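Local coordinates for putative signal recognition particle protein (Chaetomium thermophilum, PDB 5CK4), which probably binds GTP as the Arf-like GTPase beta subunit of the signal recognition particle receptor at the endoplasmic reticulum, and holds GDP in this structure, at residues T107-L112 with G304-W309; D180-T185 with E237-R242; L271-S276 with F281-E286. One frame throughout, in Å; residues are numbered along the deposited sequence.

Contact 1: residues T107-L112 with G304-W309; sequences TARKFL and GAERWW
Arg-109 and Trp-309 mark the nearest approach of the two backbones, with their CA atoms 8.0 Å apart. Segment 107-112 comes off helix 104-109, and Lys-110 leaves helical angles with a positive phi. Trp-309 is in the first turn of helix 306-313. Side chains bridge the gap. Arg-109 runs out extended from CG to NE and lays its guanidinium over one face of the Trp-309 indole. This is a cation-pi contact, with Arg-109 CZ 3.9 Å from the centroid of the five-membered ring. The planes are 32° apart, so the stack is tilted. Ala-305 O lies over the opposite indole face. Glu-306 bends at chi2 and brings OE2 to the guanidinium edge, near its plane. The resulting salt bridge is weak, with Arg-109 NH2 3.5 Å from Glu-306 OE2. Phe-111 adds an apolar touch, CZ to Trp-309 CE3 at 4.1 Å, the two side chains crossing at about a right angle. The contact thus joins helix 104-109 and the loop that leads into strand 112-115 to helix 306-313. Phe-39 of helix 32-40 meets Trp-309 edge-to-face and also touches Arg-109 and Phe-111.

Contact 2: residues D180-T185 with E237-R242; sequences DYLSQT and EHELGR
Glu-239, which meets Ser-183 across the contact, sets its carboxylate against the edge of the Arg-242 guanidinium, with CD in the guanidinium plane. Arg-242 NE bonds Glu-239 OE1 at 3.1 Å and nearly straight, 171° at the hydrogen, but meets that oxygen from above the carboxylate plane. Arg-242 NH2 makes a salt bridge to Glu-239 OE2 whose modelled length is too short to be trusted in detail. Within helix 180-201, and taking no part in the touch with 237-242, one face of the Tyr-181 ring carries Thr-185 OG1 over its centre, where that hydroxyl donates to Tyr-181 O.

Across the contact the touches are few. The axes of segments 180-185 and 237-242 approach to 10.0 Å and cross at -61°. Glu-239 CG is anti to the backbone N (chi1 -178°) and the chain then bends at chi2, which carries OE2 toward helix 180-201. There it lies 3.4 Å from Ser-183 OG, with no hydrogen bond; Ser-183 OG is bonded to Gly-179 O, just before the helix. A water links the helices instead, donating to Ser-183 O and to Glu-239 OE2. Leu-182 CD1 rests 4.2 Å from Glu-239 CB. The charge of Glu-239 is therefore probably balanced mainly within its own helix by pairing with Arg-242, and the polar tie between the helices runs through the water.

Contact 3: residues L271-S276 with F281-E286; sequences LGAVGS and FEEMME
Glu-283 reaches Ala-273 and Ser-276 with the two oxygens of one carboxylate. Ala-273 N donates to Glu-283 OE2 at 2.8 Å, on the anti side. Ser-276 OG donates to Glu-283 OE1 at 2.5 Å, on the syn side. Both donors stand 26° out of the carboxylate plane. The Glu-283 chain is extended beyond CG, but chi1 is 93°, off a staggered position, which suggests some strain. Gly-272 CA packs 3.3 Å from Glu-283 OE2; a CB there would clash with that oxygen. Beside the polar group, Met-284 is folded at chi2 and chi3. Its SD lies 3.8 Å from Gly-272 CA, and its CE touches Leu-271 CD1 at 3.7 Å. A water donates to Glu-286 OE2 and accepts from Val-274 N.

Residues outside the two segments also grip the carboxylate. Arg-244 NH1 forms a salt bridge with Glu-283 OE2 and bonds Leu-271 O, while its NH2 bonds Ser-276 OG. Lys-280 N bonds Glu-283 OE1. With an alanine in place of Glu-283, the Ala-273 amide and the Ser-276 hydroxyl would probably lose their acceptor, and Arg-244 its carboxylate mate. The arrangement is a type I beta turn, Ala-273 to Ser-276, held through its first and last residues, by the Glu-283 carboxylate, to a 3-10 segment, within the connection from helix 229-249 to strand 291-295.

All three contacts are partly buried, and each mixes buried residues with exposed ones. Contact 1 stands apart, on the opposite side of the chain's centre from the other two. Its Trp-309 side chain is about 11 Å from the bound GDP. Contacts 2 and 3 lie away from the annotated sites but touch each other. Glu-237 OE2 probably accepts a hydrogen bond from Phe-281 N, and Leu-240 packs on Phe-281 and Leu-271, so helix 229-249 serves both. Contact 1 joins a cation-pi stack on one indole to a weak salt bridge and an apolar touch. Contact 2 has few touches and a water, its charge pair inside one helix; contact 3 uses direct bonds to one carboxylate.

Contact 1: residues T107-L112 with G304-W309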
loop_
_atom_site.group_PDB
_atom_site.type_symbol
_atom_site.label_atom_id
_atom_site.label_comp_id
_atom_site.label_asym_id
_atom_site.label_seq_id
_atom_site.Cartn_x
_atom_site.Cartn_y
_atom_site.Cartn_z
ATOM N N THR A 107 -9.839 -4.084 -17.942
ATOM C CA THR A 107 -11.195 -3.853 -18.436
ATOM C C THR A 107 -12.224 -4.573 -17.572
ATOM O O THR A 107 -13.278 -4.024 -17.262
ATOM C CB THR A 107 -11.369 -4.291 -19.904
ATOM O OG1 THR A 107 -11.518 -5.714 -19.974
ATOM C CG2 THR A 107 -10.175 -3.855 -20.741
ATOM N N ALA A 108 -11.905 -5.799 -17.174
ATOM C CA ALA A 108 -12.842 -6.631 -16.425
ATOM C C ALA A 108 -12.999 -6.198 -14.970
ATOM O O ALA A 108 -14.050 -6.410 -14.365
ATOM C CB ALA A 108 -12.423 -8.092 -16.499
ATOM N N ARG A 109 -11.955 -5.597 -14.406
ATOM C CA ARG A 109 -11.980 -5.203 -12.998
ATOM C C ARG A 109 -12.320 -3.723 -12.815
ATOM O O ARG A 109 -12.687 -3.288 -11.722
ATOM C CB ARG A 109 -10.659 -5.570 -12.313
ATOM C CG ARG A 109 -10.376 -7.070 -12.366
ATOM C CD ARG A 109 -9.297 -7.526 -11.390
ATOM N NE ARG A 109 -9.219 -8.986 -11.342
ATOM C CZ ARG A 109 -8.372 -9.719 -12.059
ATOM N NH1 ARG A 109 -7.514 -9.130 -12.878
ATOM N NH2 ARG A 109 -8.383 -11.043 -11.955
ATOM N N LYS A 110 -12.208 -2.973 -13.908
ATOM C CA LYS A 110 -12.580 -1.559 -13.962
ATOM C C LYS A 110 -11.629 -0.643 -13.188
ATOM O O LYS A 110 -12.007 0.454 -12.782
ATOM C CB LYS A 110 -14.035 -1.345 -13.525
ATOM C CG LYS A 110 -15.034 -2.228 -14.260
ATOM C CD LYS A 110 -16.423 -2.094 -13.667
ATOM C CE LYS A 110 -16.429 -2.453 -12.190
ATOM N NZ LYS A 110 -17.805 -2.422 -11.623
ATOM N N PHE A 111 -10.397 -1.098 -12.989
ATOM C CA PHE A 111 -9.351 -0.215 -12.491
ATOM C C PHE A 111 -7.990 -0.549 -13.087
ATOM O O PHE A 111 -7.775 -1.645 -13.600
ATOM C CB PHE A 111 -9.301 -0.179 -10.952
ATOM C CG PHE A 111 -8.781 -1.442 -10.308
ATOM C CD1 PHE A 111 -7.424 -1.613 -10.075
ATOM C CD2 PHE A 111 -9.655 -2.441 -9.898
ATOM C CE1 PHE A 111 -6.940 -2.763 -9.461
ATOM C CE2 PHE A 111 -9.184 -3.595 -9.285
ATOM C CZ PHE A 111 -7.821 -3.755 -9.070
ATOM N N LEU A 112 -7.089 0.423 -13.032
ATOM C CA LEU A 112 -5.738 0.248 -13.526
ATOM C C LEU A 112 -4.821 -0.021 -12.350
ATOM O O LEU A 112 -4.884 0.672 -11.339
ATOM C CB LEU A 112 -5.266 1.505 -14.261
ATOM C CG LEU A 112 -6.093 1.970 -15.461
ATOM C CD1 LEU A 112 -5.555 3.285 -16.001
ATOM C CD2 LEU A 112 -6.100 0.907 -16.545
ATOM N N GLY A 304 -4.343 -17.524 -3.187
ATOM C CA GLY A 304 -4.341 -16.808 -4.447
ATOM C C GLY A 304 -4.474 -15.310 -4.297
ATOM O O GLY A 304 -4.192 -14.745 -3.231
ATOM N N ALA A 305 -4.929 -14.653 -5.360
ATOM C CA ALA A 305 -4.966 -13.191 -5.373
ATOM C C ALA A 305 -6.380 -12.607 -5.455
ATOM O O ALA A 305 -6.551 -11.395 -5.381
ATOM C CB ALA A 305 -4.115 -12.656 -6.525
ATOM N N GLU A 306 -7.388 -13.463 -5.607
ATOM C CA GLU A 306 -8.755 -12.982 -5.810
ATOM C C GLU A 306 -9.339 -12.161 -4.654
ATOM O O GLU A 306 -10.089 -11.207 -4.884
ATOM C CB GLU A 306 -9.692 -14.134 -6.184
ATOM C CG GLU A 306 -9.586 -14.541 -7.647
ATOM C CD GLU A 306 -10.050 -13.449 -8.607
ATOM O OE1 GLU A 306 -10.885 -12.604 -8.214
ATOM O OE2 GLU A 306 -9.580 -13.438 -9.765
ATOM N N ARG A 307 -9.015 -12.532 -3.420
ATOM C CA ARG A 307 -9.497 -11.767 -2.272
ATOM C C ARG A 307 -8.950 -10.339 -2.290
ATOM O O ARG A 307 -9.644 -9.402 -1.888
ATOM C CB ARG A 307 -9.142 -12.443 -0.947
ATOM C CG ARG A 307 -9.889 -13.740 -0.682
ATOM C CD ARG A 307 -10.097 -13.947 0.813
ATOM N NE ARG A 307 -10.888 -12.865 1.399
ATOM C CZ ARG A 307 -10.546 -12.186 2.492
ATOM N NH1 ARG A 307 -9.421 -12.476 3.140
ATOM N NH2 ARG A 307 -11.334 -11.217 2.940
ATOM N N TRP A 308 -7.709 -10.177 -2.748
ATOM C CA TRP A 308 -7.128 -8.845 -2.897
ATOM C C TRP A 308 -7.936 -8.037 -3.908
ATOM O O TRP A 308 -8.292 -6.893 -3.644
ATOM C CB TRP A 308 -5.675 -8.915 -3.372
ATOM C CG TRP A 308 -4.664 -9.422 -2.392
ATOM C CD1 TRP A 308 -4.742 -9.411 -1.033
ATOM C CD2 TRP A 308 -3.389 -9.999 -2.716
ATOM N NE1 TRP A 308 -3.604 -9.959 -0.488
ATOM C CE2 TRP A 308 -2.760 -10.328 -1.503
ATOM C CE3 TRP A 308 -2.735 -10.290 -3.920
ATOM C CZ2 TRP A 308 -1.490 -10.905 -1.453
ATOM C CZ3 TRP A 308 -1.477 -10.869 -3.871
ATOM C CH2 TRP A 308 -0.868 -11.173 -2.645
ATOM N N TRP A 309 -8.227 -8.632 -5.070
ATOM C CA TRP A 309 -8.973 -7.931 -6.116
ATOM C C TRP A 309 -10.380 -7.553 -5.660
ATOM O O TRP A 309 -10.910 -6.515 -6.054
ATOM C CB TRP A 309 -9.091 -8.765 -7.405
ATOM C CG TRP A 309 -7.793 -9.274 -8.005
ATOM C CD1 TRP A 309 -7.578 -10.516 -8.525
ATOM C CD2 TRP A 309 -6.551 -8.558 -8.160
ATOM N NE1 TRP A 309 -6.290 -10.625 -8.988
ATOM C CE2 TRP A 309 -5.636 -9.441 -8.773
ATOM C CE3 TRP A 309 -6.124 -7.267 -7.836
ATOM C CZ2 TRP A 309 -4.323 -9.074 -9.066
ATOM C CZ3 TRP A 309 -4.819 -6.907 -8.125
ATOM C CH2 TRP A 309 -3.938 -7.804 -8.739
#

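Contact 2: residues D180-T185 with E237-R242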
loop_
_atom_site.group_PDB
_atom_site.type_symbol
_atom_site.label_atom_id
_atom_site.label_comp_id
_atom_site.label_asym_id
_atom_site.label_seq_id
_atom_site.Cartn_x
_atom_site.Cartn_y
_atom_site.Cartn_z
ATOM N N ASP A 180 15.834 -7.430 9.650
ATOM C CA ASP A 180 16.150 -6.407 8.653
ATOM C C ASP A 180 14.986 -6.080 7.718
ATOM O O ASP A 180 14.653 -4.911 7.523
ATOM C CB ASP A 180 17.362 -6.823 7.825
ATOM C CG ASP A 180 18.662 -6.554 8.538
ATOM O OD1 ASP A 180 18.607 -6.082 9.695
ATOM O OD2 ASP A 180 19.733 -6.817 7.947
ATOM N N TYR A 181 14.386 -7.111 7.126
ATOM C CA TYR A 181 13.282 -6.907 6.197
ATOM C C TYR A 181 12.083 -6.264 6.875
ATOM O O TYR A 181 11.479 -5.352 6.317
ATOM C CB TYR A 181 12.858 -8.220 5.537
ATOM C CG TYR A 181 11.852 -8.038 4.424
ATOM C CD1 TYR A 181 12.255 -7.621 3.160
ATOM C CD2 TYR A 181 10.495 -8.279 4.634
ATOM C CE1 TYR A 181 11.326 -7.451 2.132
ATOM C CE2 TYR A 181 9.571 -8.113 3.616
ATOM C CZ TYR A 181 9.994 -7.709 2.367
ATOM O OH TYR A 181 9.068 -7.547 1.354
ATOM N N LEU A 182 11.738 -6.731 8.073
ATOM C CA LEU A 182 10.654 -6.105 8.831
ATOM C C LEU A 182 10.892 -4.603 9.010
ATOM O O LEU A 182 10.003 -3.787 8.740
ATOM C CB LEU A 182 10.476 -6.775 10.202
ATOM C CG LEU A 182 9.561 -5.992 11.157
ATOM C CD1 LEU A 182 8.132 -5.933 10.622
ATOM C CD2 LEU A 182 9.584 -6.595 12.545
ATOM N N SER A 183 12.100 -4.246 9.431
ATOM C CA SER A 183 12.433 -2.850 9.722
ATOM C C SER A 183 12.382 -1.970 8.480
ATOM O O SER A 183 11.814 -0.872 8.505
ATOM C CB SER A 183 13.827 -2.751 10.355
ATOM O OG SER A 183 13.839 -3.357 11.634
ATOM N N GLN A 184 12.990 -2.445 7.398
ATOM C CA GLN A 184 13.064 -1.649 6.174
ATOM C C GLN A 184 11.708 -1.535 5.493
ATOM O O GLN A 184 11.340 -0.482 4.976
ATOM C CB GLN A 184 14.131 -2.210 5.227
ATOM C CG GLN A 184 15.529 -2.031 5.784
ATOM C CD GLN A 184 16.628 -2.549 4.869
ATOM O OE1 GLN A 184 16.380 -2.937 3.725
ATOM N NE2 GLN A 184 17.857 -2.553 5.376
ATOM N N THR A 185 10.951 -2.624 5.509
ATOM C CA THR A 185 9.612 -2.621 4.941
ATOM C C THR A 185 8.662 -1.732 5.731
ATOM O O THR A 185 7.873 -0.981 5.152
ATOM C CB THR A 185 9.047 -4.060 4.883
ATOM O OG1 THR A 185 9.910 -4.862 4.073
ATOM C CG2 THR A 185 7.649 -4.084 4.302
ATOM N N GLU A 237 2.446 -3.543 13.180
ATOM C CA GLU A 237 1.898 -2.564 14.118
ATOM C C GLU A 237 2.900 -2.240 15.214
ATOM O O GLU A 237 3.071 -1.078 15.606
ATOM C CB GLU A 237 0.590 -3.074 14.730
ATOM C CG GLU A 237 -0.585 -2.897 13.776
ATOM C CD GLU A 237 -1.831 -3.588 14.236
ATOM O OE1 GLU A 237 -1.743 -4.489 15.103
ATOM O OE2 GLU A 237 -2.912 -3.227 13.727
ATOM N N HIS A 238 3.565 -3.266 15.717
ATOM C CA HIS A 238 4.573 -3.025 16.732
ATOM C C HIS A 238 5.770 -2.260 16.163
ATOM O O HIS A 238 6.344 -1.399 16.837
ATOM C CB HIS A 238 4.988 -4.325 17.421
ATOM C CG HIS A 238 3.991 -4.805 18.438
ATOM N ND1 HIS A 238 3.008 -5.726 18.144
ATOM C CD2 HIS A 238 3.813 -4.473 19.739
ATOM C CE1 HIS A 238 2.279 -5.954 19.222
ATOM N NE2 HIS A 238 2.746 -5.206 20.205
ATOM N N GLU A 239 6.134 -2.532 14.917
ATOM C CA GLU A 239 7.279 -1.819 14.360
ATOM C C GLU A 239 6.948 -0.356 14.053
ATOM O O GLU A 239 7.768 0.526 14.295
ATOM C CB GLU A 239 7.846 -2.539 13.138
ATOM C CG GLU A 239 9.079 -1.873 12.547
ATOM C CD GLU A 239 10.346 -2.017 13.386
ATOM O OE1 GLU A 239 10.326 -2.687 14.438
ATOM O OE2 GLU A 239 11.372 -1.440 12.980
ATOM N N LEU A 240 5.757 -0.100 13.522
ATOM C CA LEU A 240 5.295 1.272 13.268
ATOM C C LEU A 240 5.183 2.048 14.577
ATOM O O LEU A 240 5.525 3.224 14.637
ATOM C CB LEU A 240 3.933 1.270 12.540
ATOM C CG LEU A 240 3.942 0.706 11.115
ATOM C CD1 LEU A 240 2.516 0.492 10.611
ATOM C CD2 LEU A 240 4.719 1.597 10.148
ATOM N N GLY A 241 4.685 1.386 15.618
ATOM C CA GLY A 241 4.699 1.947 16.958
ATOM C C GLY A 241 6.101 2.270 17.459
ATOM O O GLY A 241 6.323 3.338 18.041
ATOM N N ARG A 242 7.052 1.358 17.256
ATOM C CA ARG A 242 8.425 1.607 17.688
ATOM C C ARG A 242 9.000 2.841 16.978
ATOM O O ARG A 242 9.662 3.678 17.600
ATOM C CB ARG A 242 9.324 0.399 17.405
ATOM C CG ARG A 242 10.735 0.599 17.932
ATOM C CD ARG A 242 11.685 -0.510 17.502
ATOM N NE ARG A 242 11.866 -0.503 16.054
ATOM C CZ ARG A 242 12.730 0.277 15.408
ATOM N NH1 ARG A 242 13.512 1.113 16.081
ATOM N NH2 ARG A 242 12.813 0.219 14.085
HETATM O O HOH W 1 12.204 0.372 10.696
#

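Contact 3: residues L271-S276 with F281-E286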
loop_
_atom_site.group_PDB
_atom_site.type_symbol
_atom_site.label_atom_id
_atom_site.label_comp_id
_atom_site.label_asym_id
_atom_site.label_seq_id
_atom_site.Cartn_x
_atom_site.Cartn_y
_atom_site.Cartn_z
ATOM N N LEU A 271 2.871 9.156 13.262
ATOM C CA LEU A 271 1.855 8.399 12.536
ATOM C C LEU A 271 0.763 7.971 13.506
ATOM O O LEU A 271 1.067 7.449 14.578
ATOM C CB LEU A 271 2.481 7.145 11.940
ATOM C CG LEU A 271 1.504 6.164 11.292
ATOM C CD1 LEU A 271 0.994 6.815 10.037
ATOM C CD2 LEU A 271 2.207 4.835 10.978
ATOM N N GLY A 272 -0.502 8.176 13.134
ATOM C CA GLY A 272 -1.615 7.748 13.973
ATOM C C GLY A 272 -2.222 8.843 14.829
ATOM O O GLY A 272 -1.927 10.038 14.653
ATOM N N ALA A 273 -3.076 8.425 15.758
ATOM C CA ALA A 273 -3.796 9.339 16.637
ATOM C C ALA A 273 -2.899 9.878 17.736
ATOM O O ALA A 273 -2.121 9.137 18.336
ATOM C CB ALA A 273 -4.995 8.643 17.244
ATOM N N VAL A 274 -3.037 11.171 18.005
ATOM C CA VAL A 274 -2.229 11.868 19.006
ATOM C C VAL A 274 -2.178 11.167 20.368
ATOM O O VAL A 274 -1.105 11.043 20.970
ATOM C CB VAL A 274 -2.708 13.332 19.179
ATOM C CG1 VAL A 274 -4.224 13.398 19.183
ATOM C CG2 VAL A 274 -2.136 13.951 20.446
ATOM N N GLY A 275 -3.323 10.692 20.845
ATOM C CA GLY A 275 -3.379 10.080 22.162
ATOM C C GLY A 275 -3.260 8.566 22.186
ATOM O O GLY A 275 -3.488 7.937 23.220
ATOM N N SER A 276 -2.902 7.976 21.053
ATOM C CA SER A 276 -2.760 6.524 20.960
ATOM C C SER A 276 -1.541 6.018 21.742
ATOM O O SER A 276 -0.434 6.551 21.604
ATOM C CB SER A 276 -2.654 6.112 19.500
ATOM O OG SER A 276 -2.481 4.717 19.347
ATOM N N PHE A 281 -3.671 -0.513 13.179
ATOM C CA PHE A 281 -4.079 0.009 11.871
ATOM C C PHE A 281 -5.478 0.628 11.926
ATOM O O PHE A 281 -5.791 1.593 11.205
ATOM C CB PHE A 281 -4.011 -1.087 10.805
ATOM C CG PHE A 281 -2.610 -1.423 10.389
ATOM C CD1 PHE A 281 -1.794 -0.457 9.806
ATOM C CD2 PHE A 281 -2.098 -2.695 10.586
ATOM C CE1 PHE A 281 -0.495 -0.768 9.422
ATOM C CE2 PHE A 281 -0.804 -3.014 10.196
ATOM C CZ PHE A 281 0.005 -2.047 9.626
ATOM N N GLU A 282 -6.310 0.089 12.808
ATOM C CA GLU A 282 -7.666 0.594 12.952
ATOM C C GLU A 282 -7.699 2.055 13.389
ATOM O O GLU A 282 -8.660 2.788 13.110
ATOM C CB GLU A 282 -8.467 -0.266 13.934
ATOM C CG GLU A 282 -8.903 -1.613 13.355
ATOM C CD GLU A 282 -7.799 -2.669 13.374
ATOM O OE1 GLU A 282 -6.687 -2.384 13.860
ATOM O OE2 GLU A 282 -8.059 -3.800 12.903
ATOM N N GLU A 283 -6.659 2.494 14.077
ATOM C CA GLU A 283 -6.677 3.862 14.590
ATOM C C GLU A 283 -6.595 4.890 13.444
ATOM O O GLU A 283 -6.953 6.064 13.607
ATOM C CB GLU A 283 -5.572 4.048 15.627
ATOM C CG GLU A 283 -4.233 4.567 15.128
ATOM C CD GLU A 283 -3.243 4.720 16.288
ATOM O OE1 GLU A 283 -3.187 3.790 17.124
ATOM O OE2 GLU A 283 -2.547 5.759 16.382
ATOM N N MET A 284 -6.170 4.436 12.267
ATOM C CA MET A 284 -6.101 5.319 11.098
ATOM C C MET A 284 -7.466 5.740 10.566
ATOM O O MET A 284 -7.563 6.659 9.731
ATOM C CB MET A 284 -5.270 4.681 9.980
ATOM C CG MET A 284 -3.835 4.303 10.406
ATOM S SD MET A 284 -2.865 5.702 11.047
ATOM C CE MET A 284 -2.695 6.741 9.582
ATOM N N MET A 285 -8.527 5.101 11.056
ATOM C CA MET A 285 -9.874 5.525 10.679
ATOM C C MET A 285 -10.208 6.908 11.238
ATOM O O MET A 285 -11.140 7.563 10.784
ATOM C CB MET A 285 -10.921 4.489 11.099
ATOM C CG MET A 285 -10.938 3.269 10.186
ATOM S SD MET A 285 -11.438 3.663 8.489
ATOM C CE MET A 285 -13.036 4.414 8.770
ATOM N N GLU A 286 -9.424 7.373 12.201
ATOM C CA GLU A 286 -9.589 8.732 12.703
ATOM C C GLU A 286 -9.349 9.728 11.558
ATOM O O GLU A 286 -9.850 10.850 11.581
ATOM C CB GLU A 286 -8.614 8.976 13.858
ATOM C CG GLU A 286 -8.696 10.341 14.499
ATOM C CD GLU A 286 -8.348 10.296 15.971
ATOM O OE1 GLU A 286 -8.610 9.250 16.604
ATOM O OE2 GLU A 286 -7.810 11.297 16.493
HETATM O O HOH W 2 -5.363 12.364 16.384
#